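Long-range contacts in putative oxidoreductase (Bacteroides fragilis NCTC 9343, PDB 3FHL), which probably acts as a nucleotide-dependent oxidoreductase of the Gfo/Idh/MocA family, with an NAD-binding Rossmann domain joined to a C-terminal alpha/beta domain: residues Asn91-Lys96 with Met118-Gln123; Thr77-Ala82 with Pro97-Thr102; Gly285-Glu290 with Arg298-Ile303. One frame throughout, in Å; residues are numbered along the deposited sequence.

Contact 1: Asn91-Lys96 with Met118-Gln123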
ATOM      1  N   ASN C  91      33.797  19.054 -16.339  1.00 35.03           N
ATOM      2  CA  ASN C  91      32.843  17.975 -16.041  1.00 36.62           C
ATOM      3  C   ASN C  91      31.909  18.504 -14.951  1.00 33.17           C
ATOM      4  O   ASN C  91      32.325  19.352 -14.146  1.00 28.36           O
ATOM      5  CB  ASN C  91      33.559  16.705 -15.572  1.00 35.21           C
ATOM      6  CG  ASN C  91      34.440  16.105 -16.641  1.00 35.08           C
ATOM      7  OD1 ASN C  91      33.960  15.528 -17.624  1.00 29.36           O
ATOM      8  ND2 ASN C  91      35.744  16.230 -16.454  1.00 36.81           N
ATOM      9  N   VAL C  92      30.649  18.051 -14.933  1.00 31.94           N
ATOM     10  CA  VAL C  92      29.627  18.705 -14.087  1.00 32.18           C
ATOM     11  C   VAL C  92      28.734  17.741 -13.299  1.00 31.26           C
ATOM     12  O   VAL C  92      28.216  16.760 -13.845  1.00 28.49           O
ATOM     13  CB  VAL C  92      28.715  19.687 -14.927  1.00 33.03           C
ATOM     14  CG1 VAL C  92      27.623  20.323 -14.071  1.00 31.96           C
ATOM     15  CG2 VAL C  92      29.531  20.790 -15.551  1.00 30.72           C
ATOM     16  N   VAL C  93      28.568  18.035 -12.013  1.00 34.81           N
ATOM     17  CA  VAL C  93      27.488  17.449 -11.208  1.00 35.12           C
ATOM     18  C   VAL C  93      26.426  18.515 -10.938  1.00 34.58           C
ATOM     19  O   VAL C  93      26.752  19.620 -10.493  1.00 30.94           O
ATOM     20  CB  VAL C  93      28.026  16.860  -9.877  1.00 30.00           C
ATOM     21  CG1 VAL C  93      26.885  16.559  -8.877  1.00 37.55           C
ATOM     22  CG2 VAL C  93      28.788  15.601 -10.165  1.00 31.35           C
ATOM     23  N   VAL C  94      25.161  18.193 -11.222  1.00 33.20           N
ATOM     24  CA  VAL C  94      24.059  19.078 -10.840  1.00 33.79           C
ATOM     25  C   VAL C  94      23.177  18.416  -9.783  1.00 35.81           C
ATOM     26  O   VAL C  94      22.823  17.238  -9.885  1.00 31.16           O
ATOM     27  CB  VAL C  94      23.151  19.497 -12.023  1.00 31.85           C
ATOM     28  CG1 VAL C  94      22.386  20.791 -11.685  1.00 36.19           C
ATOM     29  CG2 VAL C  94      23.949  19.683 -13.301  1.00 37.00           C
ATOM     30  N   GLU C  95      22.838  19.193  -8.767  1.00 35.49           N
ATOM     31  CA  GLU C  95      21.823  18.789  -7.810  1.00 39.33           C
ATOM     32  C   GLU C  95      20.437  18.971  -8.384  1.00 33.96           C
ATOM     33  O   GLU C  95      20.217  19.835  -9.245  1.00 38.44           O
ATOM     34  CB  GLU C  95      21.944  19.615  -6.549  1.00 34.32           C
ATOM     35  CG  GLU C  95      22.900  19.009  -5.573  1.00 42.30           C
ATOM     36  CD  GLU C  95      22.621  19.431  -4.157  1.00 45.97           C
ATOM     37  OE1 GLU C  95      22.194  20.589  -3.945  1.00 46.41           O
ATOM     38  OE2 GLU C  95      22.850  18.605  -3.244  1.00 46.29           O
ATOM     39  N   LYS C  96      19.504  18.152  -7.903  1.00 37.62           N
ATOM     40  CA  LYS C  96      18.078  18.358  -8.153  1.00 38.25           C
ATOM     41  C   LYS C  96      17.629  19.667  -7.506  1.00 39.36           C
ATOM     42  O   LYS C  96      18.011  19.951  -6.366  1.00 40.52           O
ATOM     43  CB  LYS C  96      17.259  17.200  -7.594  1.00 34.32           C
ATOM     44  CG  LYS C  96      17.420  15.900  -8.370  1.00 32.33           C
ATOM     45  CD  LYS C  96      17.152  14.700  -7.471  1.00 39.95           C
ATOM     46  CE  LYS C  96      15.740  14.728  -6.896  1.00 42.89           C
ATOM     47  NZ  LYS C  96      15.527  13.598  -5.934  1.00 46.83           N
ATOM     48  N   MET C 118      31.381  14.919 -18.921  1.00 34.35           N
ATOM     49  CA  MET C 118      30.444  14.232 -18.016  1.00 34.32           C
ATOM     50  C   MET C 118      29.375  15.207 -17.514  1.00 34.58           C
ATOM     51  O   MET C 118      29.690  16.319 -17.084  1.00 32.01           O
ATOM     52  CB  MET C 118      31.193  13.622 -16.820  1.00 32.78           C
ATOM     53  CG  MET C 118      30.329  12.695 -15.908  1.00 29.44           C
ATOM     54  SD  MET C 118      31.041  12.416 -14.267  1.00 22.17           S
ATOM     55  CE  MET C 118      30.789  14.029 -13.556  1.00 25.01           C
ATOM     56  N   LEU C 119      28.111  14.797 -17.601  1.00 33.46           N
ATOM     57  CA  LEU C 119      27.019  15.525 -16.943  1.00 32.33           C
ATOM     58  C   LEU C 119      26.210  14.559 -16.075  1.00 33.40           C
ATOM     59  O   LEU C 119      25.495  13.698 -16.591  1.00 33.79           O
ATOM     60  CB  LEU C 119      26.110  16.224 -17.952  1.00 32.34           C
ATOM     61  CG  LEU C 119      24.936  17.051 -17.410  1.00 31.62           C
ATOM     62  CD1 LEU C 119      25.409  18.173 -16.492  1.00 33.80           C
ATOM     63  CD2 LEU C 119      24.118  17.595 -18.571  1.00 32.79           C
ATOM     64  N   SER C 120      26.357  14.723 -14.762  1.00 34.05           N
ATOM     65  CA  SER C 120      25.736  13.868 -13.753  1.00 32.65           C
ATOM     66  C   SER C 120      24.681  14.635 -12.963  1.00 32.58           C
ATOM     67  O   SER C 120      24.826  15.839 -12.732  1.00 28.91           O
ATOM     68  CB  SER C 120      26.816  13.338 -12.794  1.00 36.06           C
ATOM     69  OG  SER C 120      26.272  12.610 -11.697  1.00 31.04           O
ATOM     70  N   VAL C 121      23.610  13.940 -12.562  1.00 32.91           N
ATOM     71  CA  VAL C 121      22.674  14.491 -11.587  1.00 29.86           C
ATOM     72  C   VAL C 121      22.775  13.707 -10.281  1.00 29.55           C
ATOM     73  O   VAL C 121      22.732  12.477 -10.286  1.00 35.20           O
ATOM     74  CB  VAL C 121      21.223  14.591 -12.129  1.00 32.61           C
ATOM     75  CG1 VAL C 121      20.244  14.992 -11.016  1.00 28.69           C
ATOM     76  CG2 VAL C 121      21.152  15.642 -13.228  1.00 30.73           C
ATOM     77  N   TYR C 122      22.949  14.432  -9.179  1.00 30.80           N
ATOM     78  CA  TYR C 122      23.111  13.844  -7.845  1.00 28.66           C
ATOM     79  C   TYR C 122      21.824  13.171  -7.353  1.00 30.89           C
ATOM     80  O   TYR C 122      20.847  13.844  -7.022  1.00 34.26           O
ATOM     81  CB  TYR C 122      23.538  14.919  -6.849  1.00 31.55           C
ATOM     82  CG  TYR C 122      23.945  14.382  -5.495  1.00 28.15           C
ATOM     83  CD1 TYR C 122      25.031  13.516  -5.362  1.00 30.39           C
ATOM     84  CD2 TYR C 122      23.263  14.762  -4.345  1.00 33.76           C
ATOM     85  CE1 TYR C 122      25.424  13.030  -4.124  1.00 32.75           C
ATOM     86  CE2 TYR C 122      23.642  14.287  -3.108  1.00 30.72           C
ATOM     87  CZ  TYR C 122      24.726  13.427  -3.002  1.00 29.46           C
ATOM     88  OH  TYR C 122      25.094  12.949  -1.773  1.00 30.03           O
ATOM     89  N   GLN C 123      21.837  11.844  -7.311  1.00 32.06           N
ATOM     90  CA  GLN C 123      20.725  11.067  -6.757  1.00 33.64           C
ATOM     91  C   GLN C 123      21.298  10.088  -5.744  1.00 31.26           C
ATOM     92  O   GLN C 123      21.612   8.943  -6.069  1.00 32.08           O
ATOM     93  CB  GLN C 123      19.951  10.342  -7.875  1.00 33.07           C
ATOM     94  CG  GLN C 123      19.431  11.278  -8.981  1.00 37.61           C
ATOM     95  CD  GLN C 123      18.283  10.693  -9.773  1.00 43.20           C
ATOM     96  OE1 GLN C 123      17.181  10.538  -9.256  1.00 44.95           O
ATOM     97  NE2 GLN C 123      18.528  10.388 -11.045  1.00 38.17           N
TER
HETATM   98  O   HOH W   1      20.212  16.236  -6.004  1.00 39.93           O
HETATM   99  O   HOH W   2      16.557  11.059  -6.744  1.00 45.86           O
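Val94 O is gripped from the neighbouring strand by Tyr122 N, 2.9 Å away in a hydrogen bond, and by Val121 CA in a CA-H...O contact of 3.2 Å. Strands 91-95 and 119-122 run parallel, 27° apart, as the last two strands of the Rossmann sheet, joined by the beta-alpha-beta crossover through helix 102-115. Further bonds link Val94 N to Ser120 O (2.8 Å), Ser120 N to Val92 O and Val92 N to Met118 O. Ahead of them the amide of Asn91 takes the place of a main-chain partner: OD1 receives Met118 N at 3.0 Å on a lone pair in the carbonyl plane, almost straight at 169°, while ND2 bonds Asp67 O, just ahead of strand 68-71.

On the face of Val92, Val94, Leu119 and Val121, Leu119 CD1 touches both Val94 CG2 and Val92 CG1. Helices 78-87 and 328-347 cover this face, and Val93, Met118 and Ser120 meet helix 309-320 on the other. There Glu95 lies alongside the Tyr122 ring, its carboxylate turned 32° from the ring plane and bonded to His21. Past the strands, one water joins Lys96 N to Tyr122 O, and a second accepts from Lys96 NZ at 2.9 Å and donates to Gln123 OE1 at 2.6 Å.

Contact 2: Thr77-Ala82 with Pro97-Thr102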
ATOM      1  N   THR C  77      19.284  28.880 -10.686  1.00 54.78           N
ATOM      2  CA  THR C  77      20.556  29.019 -11.388  1.00 53.37           C
ATOM      3  C   THR C  77      21.001  27.766 -12.157  1.00 52.42           C
ATOM      4  O   THR C  77      21.862  27.869 -13.025  1.00 56.71           O
ATOM      5  CB  THR C  77      21.706  29.442 -10.431  1.00 57.17           C
ATOM      6  OG1 THR C  77      21.995  28.375  -9.520  1.00 54.42           O
ATOM      7  CG2 THR C  77      21.343  30.708  -9.647  1.00 49.68           C
ATOM      8  N   HIS C  78      20.409  26.606 -11.862  1.00 46.71           N
ATOM      9  CA  HIS C  78      21.001  25.307 -12.253  1.00 43.44           C
ATOM     10  C   HIS C  78      21.241  25.092 -13.743  1.00 41.97           C
ATOM     11  O   HIS C  78      22.301  24.613 -14.124  1.00 38.05           O
ATOM     12  CB  HIS C  78      20.238  24.127 -11.648  1.00 42.23           C
ATOM     13  CG  HIS C  78      20.510  23.914 -10.190  1.00 41.54           C
ATOM     14  ND1 HIS C  78      20.223  22.732  -9.542  1.00 37.97           N
ATOM     15  CD2 HIS C  78      21.050  24.733  -9.255  1.00 37.93           C
ATOM     16  CE1 HIS C  78      20.570  22.834  -8.271  1.00 39.59           C
ATOM     17  NE2 HIS C  78      21.070  24.040  -8.069  1.00 42.01           N
ATOM     18  N   TYR C  79      20.278  25.466 -14.578  1.00 37.31           N
ATOM     19  CA  TYR C  79      20.467  25.414 -16.026  1.00 39.05           C
ATOM     20  C   TYR C  79      21.596  26.348 -16.479  1.00 41.18           C
ATOM     21  O   TYR C  79      22.483  25.925 -17.224  1.00 41.70           O
ATOM     22  CB  TYR C  79      19.165  25.758 -16.750  1.00 42.12           C
ATOM     23  CG  TYR C  79      19.315  26.097 -18.216  1.00 38.62           C
ATOM     24  CD1 TYR C  79      19.616  25.113 -19.156  1.00 40.15           C
ATOM     25  CD2 TYR C  79      19.144  27.412 -18.666  1.00 46.10           C
ATOM     26  CE1 TYR C  79      19.742  25.424 -20.507  1.00 39.39           C
ATOM     27  CE2 TYR C  79      19.271  27.735 -20.015  1.00 44.45           C
ATOM     28  CZ  TYR C  79      19.562  26.738 -20.926  1.00 44.23           C
ATOM     29  OH  TYR C  79      19.683  27.059 -22.253  1.00 47.35           O
ATOM     30  N   GLU C  80      21.557  27.602 -16.021  1.00 42.46           N
ATOM     31  CA  GLU C  80      22.537  28.616 -16.425  1.00 49.13           C
ATOM     32  C   GLU C  80      23.935  28.216 -15.961  1.00 45.61           C
ATOM     33  O   GLU C  80      24.888  28.251 -16.739  1.00 47.65           O
ATOM     34  CB  GLU C  80      22.168  29.996 -15.855  1.00 47.93           C
ATOM     35  CG  GLU C  80      23.036  31.162 -16.376  1.00 60.15           C
ATOM     36  CD  GLU C  80      22.937  32.447 -15.531  1.00 60.81           C
ATOM     37  OE1 GLU C  80      21.930  32.651 -14.810  1.00 65.54           O
ATOM     38  OE2 GLU C  80      23.883  33.261 -15.594  1.00 66.39           O
ATOM     39  N   TYR C  81      24.027  27.811 -14.695  1.00 42.54           N
ATOM     40  CA  TYR C  81      25.292  27.473 -14.051  1.00 39.63           C
ATOM     41  C   TYR C  81      25.940  26.206 -14.618  1.00 41.45           C
ATOM     42  O   TYR C  81      27.160  26.177 -14.845  1.00 41.56           O
ATOM     43  CB  TYR C  81      25.110  27.388 -12.531  1.00 40.78           C
ATOM     44  CG  TYR C  81      25.134  28.733 -11.827  1.00 43.33           C
ATOM     45  CD1 TYR C  81      24.813  29.922 -12.512  1.00 41.44           C
ATOM     46  CD2 TYR C  81      25.465  28.823 -10.474  1.00 40.07           C
ATOM     47  CE1 TYR C  81      24.832  31.161 -11.865  1.00 46.53           C
ATOM     48  CE2 TYR C  81      25.483  30.064  -9.808  1.00 45.42           C
ATOM     49  CZ  TYR C  81      25.163  31.223 -10.514  1.00 47.73           C
ATOM     50  OH  TYR C  81      25.186  32.448  -9.875  1.00 55.65           O
ATOM     51  N   ALA C  82      25.131  25.177 -14.872  1.00 38.70           N
ATOM     52  CA  ALA C  82      25.632  23.942 -15.498  1.00 35.95           C
ATOM     53  C   ALA C  82      26.063  24.184 -16.938  1.00 37.75           C
ATOM     54  O   ALA C  82      27.022  23.575 -17.398  1.00 38.19           O
ATOM     55  CB  ALA C  82      24.595  22.819 -15.444  1.00 36.40           C
ATOM     56  N   PRO C  97      16.822  20.468  -8.225  1.00 41.52           N
ATOM     57  CA  PRO C  97      16.297  20.225  -9.575  1.00 42.21           C
ATOM     58  C   PRO C  97      17.335  20.497 -10.666  1.00 42.00           C
ATOM     59  O   PRO C  97      17.971  21.556 -10.670  1.00 40.98           O
ATOM     60  CB  PRO C  97      15.120  21.209  -9.690  1.00 38.86           C
ATOM     61  CG  PRO C  97      15.036  21.918  -8.352  1.00 42.45           C
ATOM     62  CD  PRO C  97      16.356  21.755  -7.694  1.00 42.81           C
ATOM     63  N   PHE C  98      17.512  19.513 -11.548  1.00 36.64           N
ATOM     64  CA  PHE C  98      18.452  19.574 -12.670  1.00 37.81           C
ATOM     65  C   PHE C  98      18.249  20.859 -13.472  1.00 42.61           C
ATOM     66  O   PHE C  98      19.153  21.692 -13.544  1.00 42.27           O
ATOM     67  CB  PHE C  98      18.283  18.305 -13.530  1.00 33.18           C
ATOM     68  CG  PHE C  98      19.111  18.265 -14.802  1.00 37.99           C
ATOM     69  CD1 PHE C  98      20.409  18.774 -14.857  1.00 37.50           C
ATOM     70  CD2 PHE C  98      18.591  17.657 -15.941  1.00 37.32           C
ATOM     71  CE1 PHE C  98      21.143  18.715 -16.035  1.00 36.04           C
ATOM     72  CE2 PHE C  98      19.325  17.582 -17.112  1.00 35.63           C
ATOM     73  CZ  PHE C  98      20.596  18.113 -17.166  1.00 31.87           C
ATOM     74  N   THR C  99      17.065  21.020 -14.058  1.00 42.23           N
ATOM     75  CA  THR C  99      16.713  22.248 -14.769  1.00 42.86           C
ATOM     76  C   THR C  99      15.270  22.615 -14.463  1.00 48.52           C
ATOM     77  O   THR C  99      14.514  21.798 -13.924  1.00 46.53           O
ATOM     78  CB  THR C  99      16.834  22.094 -16.290  1.00 40.57           C
ATOM     79  OG1 THR C  99      16.166  20.895 -16.702  1.00 43.59           O
ATOM     80  CG2 THR C  99      18.287  22.038 -16.730  1.00 42.38           C
ATOM     81  N   SER C 100      14.883  23.838 -14.823  1.00 49.76           N
ATOM     82  CA  SER C 100      13.503  24.275 -14.641  1.00 51.19           C
ATOM     83  C   SER C 100      12.566  23.620 -15.658  1.00 49.61           C
ATOM     84  O   SER C 100      11.399  23.387 -15.353  1.00 51.80           O
ATOM     85  CB  SER C 100      13.395  25.804 -14.680  1.00 53.39           C
ATOM     86  OG  SER C 100      13.670  26.311 -15.970  1.00 57.12           O
ATOM     87  N   THR C 101      13.080  23.316 -16.852  1.00 47.38           N
ATOM     88  CA  THR C 101      12.294  22.621 -17.888  1.00 45.86           C
ATOM     89  C   THR C 101      13.037  21.426 -18.487  1.00 48.06           C
ATOM     90  O   THR C 101      14.264  21.360 -18.434  1.00 47.22           O
ATOM     91  CB  THR C 101      11.852  23.561 -19.068  1.00 49.28           C
ATOM     92  OG1 THR C 101      12.926  23.721 -20.004  1.00 45.77           O
ATOM     93  CG2 THR C 101      11.378  24.936 -18.572  1.00 47.97           C
ATOM     94  N   THR C 102      12.272  20.501 -19.069  1.00 45.74           N
ATOM     95  CA  THR C 102      12.793  19.308 -19.743  1.00 49.60           C
ATOM     96  C   THR C 102      13.634  19.649 -20.981  1.00 51.08           C
ATOM     97  O   THR C 102      14.668  19.018 -21.228  1.00 49.43           O
ATOM     98  CB  THR C 102      11.640  18.343 -20.125  1.00 49.05           C
ATOM     99  OG1 THR C 102      10.970  17.920 -18.931  1.00 54.68           O
ATOM    100  CG2 THR C 102      12.151  17.100 -20.870  1.00 47.11           C
TER
HETATM  101  O   HOH W   3      17.343  25.900 -13.940  1.00 37.34           O
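His78 and Pro97 supply the direct polar link between the start of helix 78-87 and the loop that follows strand 91-95. His78 ND1 donates to Pro97 O at 2.8 Å, but the bond is bent, 132° at the hydrogen. The acceptor lies 30° out of the imidazole plane, and the donor stands above the carbonyl plane rather than on a lone pair. The same nitrogen makes a weak bond to Glu95 O, while NE2 is bonded to Thr73 O, and these partners together hold the ring's rotation. With CG opposite its own carbonyl carbon (chi1 -76°), the imidazole reaches the carbonyl of Pro97; the cis peptide is the one before that proline, from Lys96.

Water adds a looser bridge: it accepts from Tyr79 N at 3.0 Å and, weakly, from Ser100 N. Within the loop Thr99 OG1 donates to Thr101 O at 2.6 Å, and Thr101 OG1 in turn caps Gln104 N at the start of helix 102-115.

Van der Waals contact does the rest. His78 CB sits 3.3 Å from Phe98 O, a carbonyl oxygen buried here without a hydrogen-bond partner. Thr99 CG2 touches Tyr79 CB at 3.8 Å and also lies over the centre of the Phe98 ring on one face. The side chain of Phe98 leaves the backbone away from helix 78-87, and its ring packs on Leu108 and on helix 328-347, whereas Tyr79 OH bonds Glu107.

The contact thus ties the helix before strand 91-95 of a Rossmann fold to the loop after it, at the carboxyl ends of parallel strands, the edge along which dinucleotides bind in this fold.

Contact 3: Gly285-Glu290 with Arg298-Ile303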
ATOM      1  N   GLY C 285      16.541  -5.429   7.947  1.00 28.49           N
ATOM      2  CA  GLY C 285      15.277  -5.989   7.492  1.00 28.98           C
ATOM      3  C   GLY C 285      15.152  -7.444   7.850  1.00 31.98           C
ATOM      4  O   GLY C 285      16.148  -8.107   8.119  1.00 27.02           O
ATOM      5  N   LEU C 286      13.915  -7.931   7.867  1.00 28.25           N
ATOM      6  CA  LEU C 286      13.626  -9.328   8.121  1.00 26.26           C
ATOM      7  C   LEU C 286      13.592 -10.122   6.815  1.00 28.83           C
ATOM      8  O   LEU C 286      12.827  -9.812   5.892  1.00 28.29           O
ATOM      9  CB  LEU C 286      12.270  -9.462   8.834  1.00 26.16           C
ATOM     10  CG  LEU C 286      11.861 -10.880   9.244  1.00 30.75           C
ATOM     11  CD1 LEU C 286      12.781 -11.394  10.358  1.00 33.71           C
ATOM     12  CD2 LEU C 286      10.416 -10.904   9.709  1.00 36.41           C
ATOM     13  N   LEU C 287      14.385 -11.178   6.757  1.00 27.32           N
ATOM     14  CA  LEU C 287      14.353 -12.067   5.603  1.00 26.05           C
ATOM     15  C   LEU C 287      13.648 -13.359   5.988  1.00 28.94           C
ATOM     16  O   LEU C 287      14.055 -14.042   6.929  1.00 31.41           O
ATOM     17  CB  LEU C 287      15.769 -12.338   5.097  1.00 29.38           C
ATOM     18  CG  LEU C 287      15.971 -13.402   4.020  1.00 31.57           C
ATOM     19  CD1 LEU C 287      15.460 -12.904   2.663  1.00 29.84           C
ATOM     20  CD2 LEU C 287      17.443 -13.806   3.954  1.00 35.19           C
ATOM     21  N   HIS C 288      12.590 -13.690   5.260  1.00 32.73           N
ATOM     22  CA  HIS C 288      11.808 -14.890   5.538  1.00 30.23           C
ATOM     23  C   HIS C 288      11.721 -15.635   4.229  1.00 29.64           C
ATOM     24  O   HIS C 288      10.948 -15.263   3.362  1.00 29.52           O
ATOM     25  CB  HIS C 288      10.409 -14.507   6.040  1.00 31.71           C
ATOM     26  CG  HIS C 288       9.579 -15.667   6.514  1.00 34.06           C
ATOM     27  ND1 HIS C 288       8.368 -15.496   7.150  1.00 36.96           N
ATOM     28  CD2 HIS C 288       9.780 -17.006   6.444  1.00 41.41           C
ATOM     29  CE1 HIS C 288       7.853 -16.679   7.437  1.00 37.64           C
ATOM     30  NE2 HIS C 288       8.689 -17.611   7.019  1.00 40.06           N
ATOM     31  N   THR C 289      12.540 -16.671   4.079  1.00 28.89           N
ATOM     32  CA  THR C 289      12.654 -17.371   2.801  1.00 31.37           C
ATOM     33  C   THR C 289      13.120 -18.812   3.013  1.00 36.20           C
ATOM     34  O   THR C 289      13.292 -19.254   4.150  1.00 42.25           O
ATOM     35  CB  THR C 289      13.593 -16.591   1.819  1.00 32.10           C
ATOM     36  OG1 THR C 289      13.454 -17.106   0.491  1.00 36.15           O
ATOM     37  CG2 THR C 289      15.077 -16.662   2.262  1.00 33.80           C
ATOM     38  N   GLU C 290      13.281 -19.544   1.917  1.00 39.58           N
ATOM     39  CA  GLU C 290      13.813 -20.890   1.944  1.00 47.15           C
ATOM     40  C   GLU C 290      15.271 -20.829   1.482  1.00 47.24           C
ATOM     41  O   GLU C 290      15.552 -20.390   0.363  1.00 41.58           O
ATOM     42  CB  GLU C 290      12.991 -21.791   1.019  1.00 45.66           C
ATOM     43  CG  GLU C 290      13.327 -23.266   1.104  1.00 59.63           C
ATOM     44  CD  GLU C 290      12.539 -24.105   0.109  1.00 63.08           C
ATOM     45  OE1 GLU C 290      11.609 -24.822   0.545  1.00 74.65           O
ATOM     46  OE2 GLU C 290      12.841 -24.046  -1.107  1.00 68.47           O
ATOM     47  N   ARG C 298      14.955 -14.446   9.800  1.00 37.95           N
ATOM     48  CA  ARG C 298      15.892 -13.724  10.616  1.00 38.53           C
ATOM     49  C   ARG C 298      16.276 -12.395  10.051  1.00 31.90           C
ATOM     50  O   ARG C 298      16.051 -12.149   8.915  1.00 29.95           O
ATOM     51  CB  ARG C 298      17.129 -14.549  10.852  1.00 39.58           C
ATOM     52  CG  ARG C 298      17.981 -14.680   9.675  1.00 47.96           C
ATOM     53  CD  ARG C 298      18.784 -15.954   9.686  1.00 54.08           C
ATOM     54  NE  ARG C 298      19.666 -15.924   8.540  1.00 62.23           N
ATOM     55  CZ  ARG C 298      20.042 -16.965   7.825  1.00 55.21           C
ATOM     56  NH1 ARG C 298      20.809 -16.763   6.801  1.00 50.41           N
ATOM     57  NH2 ARG C 298      19.668 -18.181   8.125  1.00 58.79           N
ATOM     58  N   LYS C 299      16.842 -11.540  10.877  1.00 32.84           N
ATOM     59  CA  LYS C 299      17.371 -10.267  10.414  1.00 32.13           C
ATOM     60  C   LYS C 299      18.510 -10.492   9.420  1.00 36.87           C
ATOM     61  O   LYS C 299      19.340 -11.392   9.594  1.00 35.49           O
ATOM     62  CB  LYS C 299      17.807  -9.390  11.593  1.00 33.58           C
ATOM     63  CG  LYS C 299      16.645  -8.848  12.409  1.00 35.89           C
ATOM     64  CD  LYS C 299      15.550  -8.256  11.499  1.00 34.84           C
ATOM     65  CE  LYS C 299      14.600  -7.385  12.259  1.00 39.32           C
ATOM     66  NZ  LYS C 299      15.266  -6.125  12.706  1.00 28.26           N
ATOM     67  N   TYR C 300      18.514  -9.700   8.352  1.00 31.44           N
ATOM     68  CA  TYR C 300      19.485  -9.877   7.277  1.00 31.49           C
ATOM     69  C   TYR C 300      20.594  -8.837   7.419  1.00 33.34           C
ATOM     70  O   TYR C 300      20.318  -7.643   7.295  1.00 33.21           O
ATOM     71  CB  TYR C 300      18.798  -9.747   5.911  1.00 28.23           C
ATOM     72  CG  TYR C 300      19.740  -9.987   4.754  1.00 33.15           C
ATOM     73  CD1 TYR C 300      20.218 -11.254   4.481  1.00 32.11           C
ATOM     74  CD2 TYR C 300      20.173  -8.932   3.954  1.00 34.95           C
ATOM     75  CE1 TYR C 300      21.095 -11.476   3.429  1.00 32.17           C
ATOM     76  CE2 TYR C 300      21.047  -9.140   2.898  1.00 35.93           C
ATOM     77  CZ  TYR C 300      21.503 -10.414   2.640  1.00 38.59           C
ATOM     78  OH  TYR C 300      22.360 -10.624   1.588  1.00 34.62           O
ATOM     79  N   PRO C 301      21.846  -9.286   7.699  1.00 33.81           N
ATOM     80  CA  PRO C 301      22.970  -8.353   7.815  1.00 37.26           C
ATOM     81  C   PRO C 301      23.126  -7.608   6.500  1.00 36.96           C
ATOM     82  O   PRO C 301      23.385  -8.221   5.463  1.00 37.42           O
ATOM     83  CB  PRO C 301      24.177  -9.268   8.080  1.00 36.25           C
ATOM     84  CG  PRO C 301      23.584 -10.539   8.630  1.00 40.74           C
ATOM     85  CD  PRO C 301      22.264 -10.682   7.925  1.00 39.34           C
ATOM     86  N   GLY C 302      22.911  -6.301   6.540  1.00 30.91           N
ATOM     87  CA  GLY C 302      22.781  -5.549   5.312  1.00 37.03           C
ATOM     88  C   GLY C 302      24.079  -4.989   4.776  1.00 38.72           C
ATOM     89  O   GLY C 302      25.154  -5.190   5.351  1.00 34.04           O
ATOM     90  N   ILE C 303      23.956  -4.303   3.646  1.00 35.10           N
ATOM     91  CA  ILE C 303      25.020  -3.500   3.069  1.00 29.34           C
ATOM     92  C   ILE C 303      25.016  -2.119   3.720  1.00 31.90           C
ATOM     93  O   ILE C 303      23.960  -1.510   3.854  1.00 28.62           O
ATOM     94  CB  ILE C 303      24.804  -3.355   1.546  1.00 26.67           C
ATOM     95  CG1 ILE C 303      24.692  -4.737   0.880  1.00 30.43           C
ATOM     96  CG2 ILE C 303      25.913  -2.536   0.900  1.00 30.36           C
ATOM     97  CD1 ILE C 303      25.896  -5.618   1.047  1.00 34.43           C
TER
HETATM   98  O   HOH W   4      18.827  -5.678   6.149  1.00 31.08           O
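Three backbone hydrogen bonds join Gly285-Leu287 to Arg298-Tyr300. Leu287 and Arg298 form an antiparallel hydrogen-bonded pair, Leu287 N to Arg298 O at 2.9 Å and Arg298 N to Leu287 O at 3.0 Å; Leu286 and Lys299 form the adjoining non-hydrogen-bonded pair. At the open end Tyr300 N donates to Gly285 O at 2.9 Å, approaching nearly in line with the carbonyl, and Lys299 CA adds a CA-H...O contact to the same oxygen. A water closes this end by accepting from Gly285 N and donating to Tyr300 O at 2.7 Å.

Side-chain packing differs on the two faces. Leu287 and Tyr300 lie side by side and point the same way, with Leu287 CD2 3.8 Å from Tyr300 CD1. Both carry CG opposite the backbone N (chi1 171° and -177°), which keeps them abreast, and the phenol continues onto Thr133 and Ile137 of helix 129-139 with its hydroxyl bonded to Asp136. On the face of Leu286 and Lys299, Leu286 CD1 bends over the chain to within 3.6 Å of Arg298 C. The Lys299 chain bends at chi2 (-47°), which brings CD to 3.4 Å from Gly285 O.

Polar ends find partners beyond the pair: Lys299 NZ bonds Trp284 O and Glu281 O. His288 is bonded to Glu295 and to Glu239 of the second subunit, which also packs on Leu286.

Strands 286-291 and 294-299 make a beta hairpin, here at the edge of the mixed, largely antiparallel sheet of the C-terminal alpha/beta domain of Gfo/Idh/MocA proteins.

How the contacts relate
Contacts 1 and 2 share the Rossmann domain, their centres about 11 Å apart, and their segments alternate along the chain: 77-82, 91-96, 97-102, then 118-123. Helix 78-87 leads into strand 91-95, and the two contacts also touch, Phe98 of contact 2 packing on Leu119 and Val121 of contact 1. Contact 3 comes later in the sequence, in the C-terminal domain, on the opposite side of the chain's centre. Its centre lies about 34 Å from that of contact 1 and 41 Å from that of contact 2. The first two lie within the predicted NAD-binding domain, while the third is a hairpin at the end of the other sheet, and its strand 286-291 meets the second subunit.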